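Local coordinates for cellulase (Clostridium cellulovorans, PDB 6UI3), which probably hydrolyses internal beta-1,4 linkages of cellulose and related polysaccharides, as the glycoside hydrolase family 5 domain of a longer, broad-specificity endoglucanase, at residues K50-L55 against E89-Y94; K56-N61 against E330-M335; G270-T275 against F289-A294. All coordinates share one frame; numbering follows the deposited sequence. Where two conformers were deposited one is given.

Contact 1: K50-L55 against E89-Y94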
# COMPACT_ATOMS: atom_id res chain seq x y z
N LYS A 50 7.29 6.09 18.74
CA LYS A 50 6.55 7.31 19.06
C LYS A 50 5.84 7.88 17.83
O LYS A 50 4.76 8.47 17.96
CB LYS A 50 7.47 8.36 19.69
CG LYS A 50 7.85 8.03 21.12
CD LYS A 50 8.70 9.14 21.74
CE LYS A 50 9.14 8.77 23.16
NZ LYS A 50 9.92 9.85 23.83
N MET A 51 6.42 7.73 16.64
CA MET A 51 5.72 8.18 15.44
C MET A 51 4.40 7.44 15.26
O MET A 51 3.38 8.04 14.92
CB MET A 51 6.62 7.98 14.21
CG MET A 51 7.85 8.83 14.24
SD MET A 51 9.01 8.44 12.91
CE MET A 51 10.44 9.39 13.41
N PHE A 52 4.42 6.12 15.48
CA PHE A 52 3.21 5.31 15.37
C PHE A 52 2.24 5.61 16.50
O PHE A 52 1.03 5.65 16.27
CB PHE A 52 3.59 3.83 15.35
CG PHE A 52 4.14 3.35 14.03
CD1 PHE A 52 5.38 3.79 13.57
CD2 PHE A 52 3.43 2.43 13.27
CE1 PHE A 52 5.87 3.33 12.35
CE2 PHE A 52 3.93 1.98 12.06
CZ PHE A 52 5.15 2.43 11.60
N ASP A 53 2.75 5.84 17.71
CA ASP A 53 1.89 6.26 18.82
C ASP A 53 1.12 7.51 18.43
O ASP A 53 -0.07 7.65 18.75
CB ASP A 53 2.74 6.61 20.05
CG ASP A 53 3.51 5.44 20.65
OD1 ASP A 53 3.27 4.27 20.31
OD2 ASP A 53 4.37 5.74 21.51
N THR A 54 1.80 8.45 17.78
CA THR A 54 1.17 9.71 17.39
C THR A 54 0.09 9.48 16.34
O THR A 54 -0.99 10.07 16.40
CB THR A 54 2.26 10.67 16.88
OG1 THR A 54 3.19 10.96 17.94
CG2 THR A 54 1.67 11.96 16.38
N LEU A 55 0.36 8.60 15.37
CA LEU A 55 -0.64 8.27 14.36
C LEU A 55 -1.86 7.60 15.00
O LEU A 55 -3.00 7.93 14.65
CB LEU A 55 -0.03 7.34 13.31
CG LEU A 55 1.04 7.95 12.42
CD1 LEU A 55 1.73 6.87 11.65
CD2 LEU A 55 0.47 8.99 11.47
N GLU A 89 10.81 -6.15 10.90
CA GLU A 89 10.00 -6.68 12.00
C GLU A 89 9.83 -5.66 13.13
O GLU A 89 8.74 -5.54 13.70
CB GLU A 89 10.65 -7.96 12.50
CG GLU A 89 9.94 -8.60 13.68
CD GLU A 89 10.53 -9.94 14.08
OE1 GLU A 89 11.73 -10.16 13.84
OE2 GLU A 89 9.79 -10.77 14.65
N THR A 90 10.90 -4.93 13.48
CA THR A 90 10.80 -3.91 14.52
C THR A 90 9.77 -2.85 14.14
O THR A 90 8.96 -2.44 14.98
CB THR A 90 12.18 -3.30 14.76
OG1 THR A 90 13.08 -4.32 15.22
CG2 THR A 90 12.12 -2.18 15.79
N VAL A 91 9.79 -2.40 12.89
CA VAL A 91 8.84 -1.39 12.43
C VAL A 91 7.42 -1.95 12.39
O VAL A 91 6.47 -1.28 12.81
CB VAL A 91 9.30 -0.79 11.09
CG1 VAL A 91 8.26 0.17 10.55
CG2 VAL A 91 10.64 -0.10 11.24
N VAL A 92 7.24 -3.19 11.91
CA VAL A 92 5.94 -3.85 11.99
C VAL A 92 5.41 -3.77 13.41
O VAL A 92 4.23 -3.45 13.64
CB VAL A 92 6.03 -5.31 11.51
CG1 VAL A 92 4.81 -6.13 11.92
CG2 VAL A 92 6.19 -5.35 9.99
N ASN A 93 6.27 -4.06 14.38
CA ASN A 93 5.84 -4.08 15.77
C ASN A 93 5.56 -2.70 16.35
O ASN A 93 4.82 -2.62 17.33
CB ASN A 93 6.84 -4.89 16.59
CG ASN A 93 6.58 -6.38 16.46
OD1 ASN A 93 5.47 -6.84 16.70
ND2 ASN A 93 7.59 -7.13 16.09
N TYR A 94 6.08 -1.62 15.77
CA TYR A 94 5.62 -0.30 16.19
C TYR A 94 4.12 -0.16 15.94
O TYR A 94 3.40 0.47 16.73
CB TYR A 94 6.34 0.81 15.43
CG TYR A 94 7.84 0.95 15.63
CD1 TYR A 94 8.48 0.45 16.75
CD2 TYR A 94 8.61 1.61 14.67
CE1 TYR A 94 9.87 0.59 16.91
CE2 TYR A 94 9.98 1.76 14.82
CZ TYR A 94 10.60 1.24 15.93
OH TYR A 94 11.97 1.39 16.08

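Contact 2: K56-N61 against E330-M335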
# COMPACT_ATOMS: atom_id res chain seq x y z
N LYS A 56 -1.63 6.66 15.91
CA LYS A 56 -2.75 6.00 16.58
C LYS A 56 -3.60 7.01 17.33
O LYS A 56 -4.83 6.97 17.26
CB LYS A 56 -2.23 4.91 17.53
CG LYS A 56 -3.33 4.13 18.26
CD LYS A 56 -4.13 3.25 17.30
CE LYS A 56 -5.26 2.52 18.01
NZ LYS A 56 -4.80 1.89 19.27
N ALA A 57 -2.97 7.92 18.07
CA ALA A 57 -3.74 8.90 18.85
C ALA A 57 -4.54 9.82 17.94
O ALA A 57 -5.59 10.34 18.35
CB ALA A 57 -2.80 9.70 19.75
N ALA A 58 -4.06 10.06 16.72
CA ALA A 58 -4.74 10.90 15.75
C ALA A 58 -5.89 10.20 15.04
O ALA A 58 -6.64 10.86 14.32
CB ALA A 58 -3.75 11.40 14.70
N GLY A 59 -6.04 8.89 15.21
CA GLY A 59 -7.16 8.16 14.65
C GLY A 59 -6.84 7.20 13.53
O GLY A 59 -7.77 6.62 12.96
N PHE A 60 -5.58 7.03 13.17
CA PHE A 60 -5.22 6.03 12.17
C PHE A 60 -5.23 4.63 12.78
O PHE A 60 -4.89 4.43 13.95
CB PHE A 60 -3.83 6.33 11.59
CG PHE A 60 -3.79 7.59 10.77
CD1 PHE A 60 -3.40 8.79 11.33
CD2 PHE A 60 -4.15 7.57 9.43
CE1 PHE A 60 -3.38 9.95 10.56
CE2 PHE A 60 -4.13 8.73 8.66
CZ PHE A 60 -3.74 9.91 9.23
N ASN A 61 -5.56 3.64 11.94
CA ASN A 61 -5.68 2.26 12.37
C ASN A 61 -4.84 1.28 11.57
O ASN A 61 -4.76 0.11 11.96
CB ASN A 61 -7.16 1.83 12.26
CG ASN A 61 -7.49 0.65 13.11
OD1 ASN A 61 -7.23 0.65 14.32
ND2 ASN A 61 -8.13 -0.35 12.51
N GLU A 330 -6.46 19.54 9.46
CA GLU A 330 -7.71 19.52 8.73
C GLU A 330 -7.78 18.34 7.78
O GLU A 330 -8.87 17.86 7.45
CB GLU A 330 -7.88 20.81 7.93
CG GLU A 330 -7.83 22.10 8.74
CD GLU A 330 -6.43 22.74 8.88
OE1 GLU A 330 -5.41 22.04 8.71
OE2 GLU A 330 -6.39 23.94 9.17
N LEU A 331 -6.64 17.86 7.28
CA LEU A 331 -6.66 16.75 6.35
C LEU A 331 -6.90 15.43 7.07
O LEU A 331 -7.56 14.53 6.53
CB LEU A 331 -5.35 16.70 5.55
CG LEU A 331 -5.16 17.90 4.63
CD1 LEU A 331 -3.85 17.80 3.85
CD2 LEU A 331 -6.32 18.09 3.66
N VAL A 332 -6.34 15.28 8.27
CA VAL A 332 -6.67 14.11 9.08
C VAL A 332 -8.15 14.13 9.43
O VAL A 332 -8.85 13.11 9.35
CB VAL A 332 -5.78 14.07 10.34
CG1 VAL A 332 -6.15 12.88 11.20
CG2 VAL A 332 -4.29 14.06 9.97
N GLN A 333 -8.66 15.30 9.82
CA GLN A 333 -10.07 15.40 10.16
C GLN A 333 -10.95 15.11 8.95
O GLN A 333 -12.04 14.54 9.10
CB GLN A 333 -10.38 16.79 10.74
CG GLN A 333 -11.77 16.90 11.33
CD GLN A 333 -11.99 15.93 12.48
OE1 GLN A 333 -11.17 15.85 13.39
NE2 GLN A 333 -13.08 15.18 12.42
N ALA A 334 -10.51 15.49 7.75
CA ALA A 334 -11.28 15.21 6.54
C ALA A 334 -11.39 13.71 6.30
O ALA A 334 -12.44 13.22 5.86
CB ALA A 334 -10.64 15.89 5.33
N MET A 335 -10.31 12.96 6.57
CA MET A 335 -10.38 11.51 6.47
C MET A 335 -11.39 10.95 7.45
O MET A 335 -12.22 10.10 7.10
CB MET A 335 -9.00 10.89 6.71
CG MET A 335 -7.96 11.24 5.65
SD MET A 335 -6.34 10.45 5.82
CE MET A 335 -5.29 11.74 5.20

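Contact 3: G270-T275 against F289-A294. Unlike the reference sequence in segment 270-275: Gln271 (reference Glu).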
# COMPACT_ATOMS: atom_id res chain seq x y z
N GLY A 270 -4.53 1.23 -1.32
CA GLY A 270 -3.28 1.16 -0.60
C GLY A 270 -2.46 2.43 -0.65
O GLY A 270 -1.57 2.61 0.20
N GLN A 271 -2.72 3.30 -1.64
CA GLN A 271 -2.12 4.62 -1.70
C GLN A 271 -3.10 5.60 -2.33
O GLN A 271 -3.66 5.32 -3.39
CB GLN A 271 -0.84 4.68 -2.56
CG GLN A 271 0.27 3.75 -2.10
CD GLN A 271 1.53 3.81 -2.94
OE1 GLN A 271 2.39 2.93 -2.86
NE2 GLN A 271 1.65 4.83 -3.73
N PHE A 272 -3.22 6.78 -1.71
CA PHE A 272 -3.82 7.95 -2.32
C PHE A 272 -3.26 9.16 -1.58
O PHE A 272 -2.68 9.03 -0.50
CB PHE A 272 -5.36 7.95 -2.25
CG PHE A 272 -5.92 8.54 -0.97
CD1 PHE A 272 -5.70 7.93 0.25
CD2 PHE A 272 -6.67 9.71 -0.99
CE1 PHE A 272 -6.19 8.49 1.41
CE2 PHE A 272 -7.17 10.25 0.18
CZ PHE A 272 -6.93 9.63 1.37
N ALA A 273 -3.44 10.34 -2.18
CA ALA A 273 -3.10 11.61 -1.55
C ALA A 273 -3.48 12.71 -2.54
O ALA A 273 -3.82 12.44 -3.69
CB ALA A 273 -1.62 11.73 -1.20
N ILE A 274 -3.42 13.96 -2.06
CA ILE A 274 -3.48 15.14 -2.93
C ILE A 274 -2.31 16.05 -2.54
O ILE A 274 -2.18 16.45 -1.38
CB ILE A 274 -4.83 15.87 -2.88
CG1 ILE A 274 -4.77 17.18 -3.69
CG2 ILE A 274 -5.33 16.09 -1.44
CD1 ILE A 274 -6.10 17.78 -4.04
N THR A 275 -1.44 16.33 -3.51
CA THR A 275 -0.23 17.10 -3.25
C THR A 275 -0.54 18.55 -2.91
O THR A 275 -1.50 19.15 -3.42
CB THR A 275 0.71 16.95 -4.46
OG1 THR A 275 2.02 17.41 -4.10
CG2 THR A 275 0.23 17.70 -5.69
N PHE A 289 -14.32 14.06 0.22
CA PHE A 289 -15.07 13.42 -0.85
C PHE A 289 -14.51 12.05 -1.16
O PHE A 289 -15.25 11.07 -1.33
CB PHE A 289 -15.05 14.29 -2.11
CG PHE A 289 -15.87 13.72 -3.22
CD1 PHE A 289 -17.20 14.03 -3.33
CD2 PHE A 289 -15.33 12.83 -4.12
CE1 PHE A 289 -17.99 13.47 -4.33
CE2 PHE A 289 -16.10 12.29 -5.13
CZ PHE A 289 -17.41 12.60 -5.23
N TYR A 290 -13.19 11.97 -1.30
CA TYR A 290 -12.52 10.72 -1.68
C TYR A 290 -12.79 9.63 -0.66
O TYR A 290 -13.23 8.53 -1.01
CB TYR A 290 -11.02 11.00 -1.80
CG TYR A 290 -10.20 9.92 -2.45
CD1 TYR A 290 -9.98 8.70 -1.81
CD2 TYR A 290 -9.65 10.12 -3.70
CE1 TYR A 290 -9.23 7.70 -2.42
CE2 TYR A 290 -8.90 9.11 -4.31
CZ TYR A 290 -8.69 7.91 -3.65
OH TYR A 290 -7.93 6.90 -4.22
N VAL A 291 -12.54 9.91 0.62
CA VAL A 291 -12.72 8.89 1.63
C VAL A 291 -14.19 8.53 1.77
O VAL A 291 -14.54 7.36 1.98
CB VAL A 291 -12.06 9.29 2.97
CG1 VAL A 291 -12.33 8.25 4.04
CG2 VAL A 291 -10.56 9.44 2.76
N SER A 292 -15.10 9.52 1.69
CA SER A 292 -16.52 9.19 1.76
C SER A 292 -16.92 8.24 0.65
O SER A 292 -17.66 7.27 0.88
CB SER A 292 -17.35 10.47 1.68
OG SER A 292 -18.73 10.14 1.61
N THR A 293 -16.47 8.50 -0.57
CA THR A 293 -16.82 7.67 -1.71
C THR A 293 -16.26 6.26 -1.54
O THR A 293 -16.96 5.27 -1.76
CB THR A 293 -16.30 8.32 -3.00
OG1 THR A 293 -16.87 9.63 -3.14
CG2 THR A 293 -16.70 7.50 -4.22
N ALA A 294 -14.98 6.15 -1.17
CA ALA A 294 -14.38 4.84 -0.95
C ALA A 294 -15.10 4.07 0.15
O ALA A 294 -15.32 2.86 0.05
CB ALA A 294 -12.91 5.03 -0.57

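Contact 1: K50-L55 against E89-Y94
Phe52 and Tyr94 carry this contact between helices 49-58 and 82-96, two neighbours on the outside of the barrel. Their aromatic contacts are of two kinds. Tyr94 CB sits over one face of the Phe52 ring, 3.7 Å from the ring centroid and 17° off its normal, a CH-pi contact. The Tyr94 ring then presents an edge to a Phe52 face in an offset edge-to-face pair, with planes at 60° and Tyr94 CD2 4.0 Å from Phe52 CE1. Phe52 can reach across because its CG lies anti to its own carbonyl carbon (chi1 -77°).

The aliphatic part is smaller: Phe52 CZ meets Val91 CG1 at 4.0 Å, obliquely to the ring. Val63 of strand 62-65 also touches Phe52, and Ile65 of that strand touches Val91.

Polar links run through a third residue. Asn98 ND2 bonds both Asp53 OD1 and Tyr94 O, bridging the two helices, while Tyr94 OH is held by Arg87 NH1.

The direct contact is thus apolar and aromatic, with the polar tie between the helices going through Asn98, and the Arg87 bond helps fix the direction of the tyrosine ring whose edge Phe52 receives.

Contact 2: K56-N61 against E330-M335
The seam where the first and last large helices of the TIM barrel meet is filled here by Phe60 and Ala58 on one side and Val332 and Met335 on the other. Helix 49-58 follows the first barrel strand and helix 329-339 comes after the last, so the contact joins residues far apart in sequence, outside the place where the sheet closes.

Helix 49-58 stops in a Schellman motif. Gly59, with a positive phi of 111°, turns the chain, and its N bonds back to Lys56 O at 3.1 Å, while Phe60 N lies 3.1 Å from Leu55 O in a probable second bond. This turn leads the chain toward strand 62-65 and places the Phe60 side chain between helix and barrel.

Val332 points at the turn. Its CG1 comes 3.7 Å from Ala58 O, 4.5 Å from Ala58 CB and 4.1 Å from Phe60 CE1, one methyl thus serving both the helix end and the ring. That methyl stands anti to the backbone N of Val332 (chi1 178°). One turn further along the same helix, Met335 SD approaches the other side of the ring rim, 4.0 Å from Phe60 CE2. The sulfur is 5.2 Å from the ring centroid and 71° off the normal, an oblique Met-aromatic contact.

Ile25 of strand 25-29 touches both Phe60 and Met335, and Trp27 packs edge-to-face with Phe60. Lys336 NZ makes a weak hydrogen bond to Ala58 O.

The direct meeting of the two segments is apolar and sulfur-aromatic, with one weak polar link from Lys336 beside it. The carbonyls at the end of helix 49-58 probably make a slightly negative surface there, to which a lysine from the opposing helix would be suited.

Contact 3: G270-T275 against F289-A294
Phe272, at the end of strand 267-272, and Tyr290, on helix 280-296, are the closest backbone approach of the two segments, with CA atoms 9.2 Å apart, and the space between is bridged by two aromatic side chains.

The two rings form an offset stack, their centroids 4.4 Å apart and planes inclined by 21°. Phe272 CD2 stands over the middle of the tyrosine face, 3.6 Å from Tyr290 CD1. The side chains run past each other in opposite directions, so the far end of each lies by the root of the other: Phe272 CB is 3.4 Å from Tyr290 OH and, at the other end, Phe272 CE2 is 4.0 Å from Tyr290 CG. Phe272 CG sits between its backbone N and carbonyl carbon (chi1 87°), which lays the ring over the tyrosine face, while Tyr290 extends away from its own N. At the far end of the ring Phe272 CZ meets Val291 CG2 at 3.9 Å, crossing it at about a right angle.

Strand 267-272, helix 280-296 and strand 301-305 make up a right-handed beta-alpha-beta unit of the barrel, and this stack pins the helix to the first of its strands. Gln271 points the opposite way, away from the helix, and bonds Arg64 through OE1. The natural sequence has glutamate there; in family 5 enzymes the nucleophile is a glutamate at the end of the seventh barrel strand, a place this position probably corresponds to.

The buried tyrosine hydroxyl bonds Ala223 O, just after strand 217-222, and Phe253 of helix 243-261 packs edge-to-face on the Tyr290 ring. Phe272 in turn meets Trp303 edge-to-face. Farther round the helix, Phe289 O accepts from both Thr293 N at 2.9 Å and Thr293 OG1 at 2.8 Å, the two donors coming from opposite faces of the carbonyl plane.

In the fold
Contacts 1 and 3 are buried, whereas contact 2 is only partly so. Contacts 1 and 2 share helix 49-58: its earlier turns face helix 82-96, its end faces helix 329-339, and the two contacts touch through the helix's final turn. Contact 1 joins two helices; contact 2 joins a helix end and the turn after it to another helix. Contact 3 ties a helix to a barrel strand and lies closer to the middle of the chain, its centre about 13 Å away. It meets contact 2 by packing of a Val291 methyl on the backbone oxygen of Met335, but does not touch contact 1. Edge-to-face rings serve contact 1, aliphatic and sulfur groups contact 2, and a stacked pair contact 3.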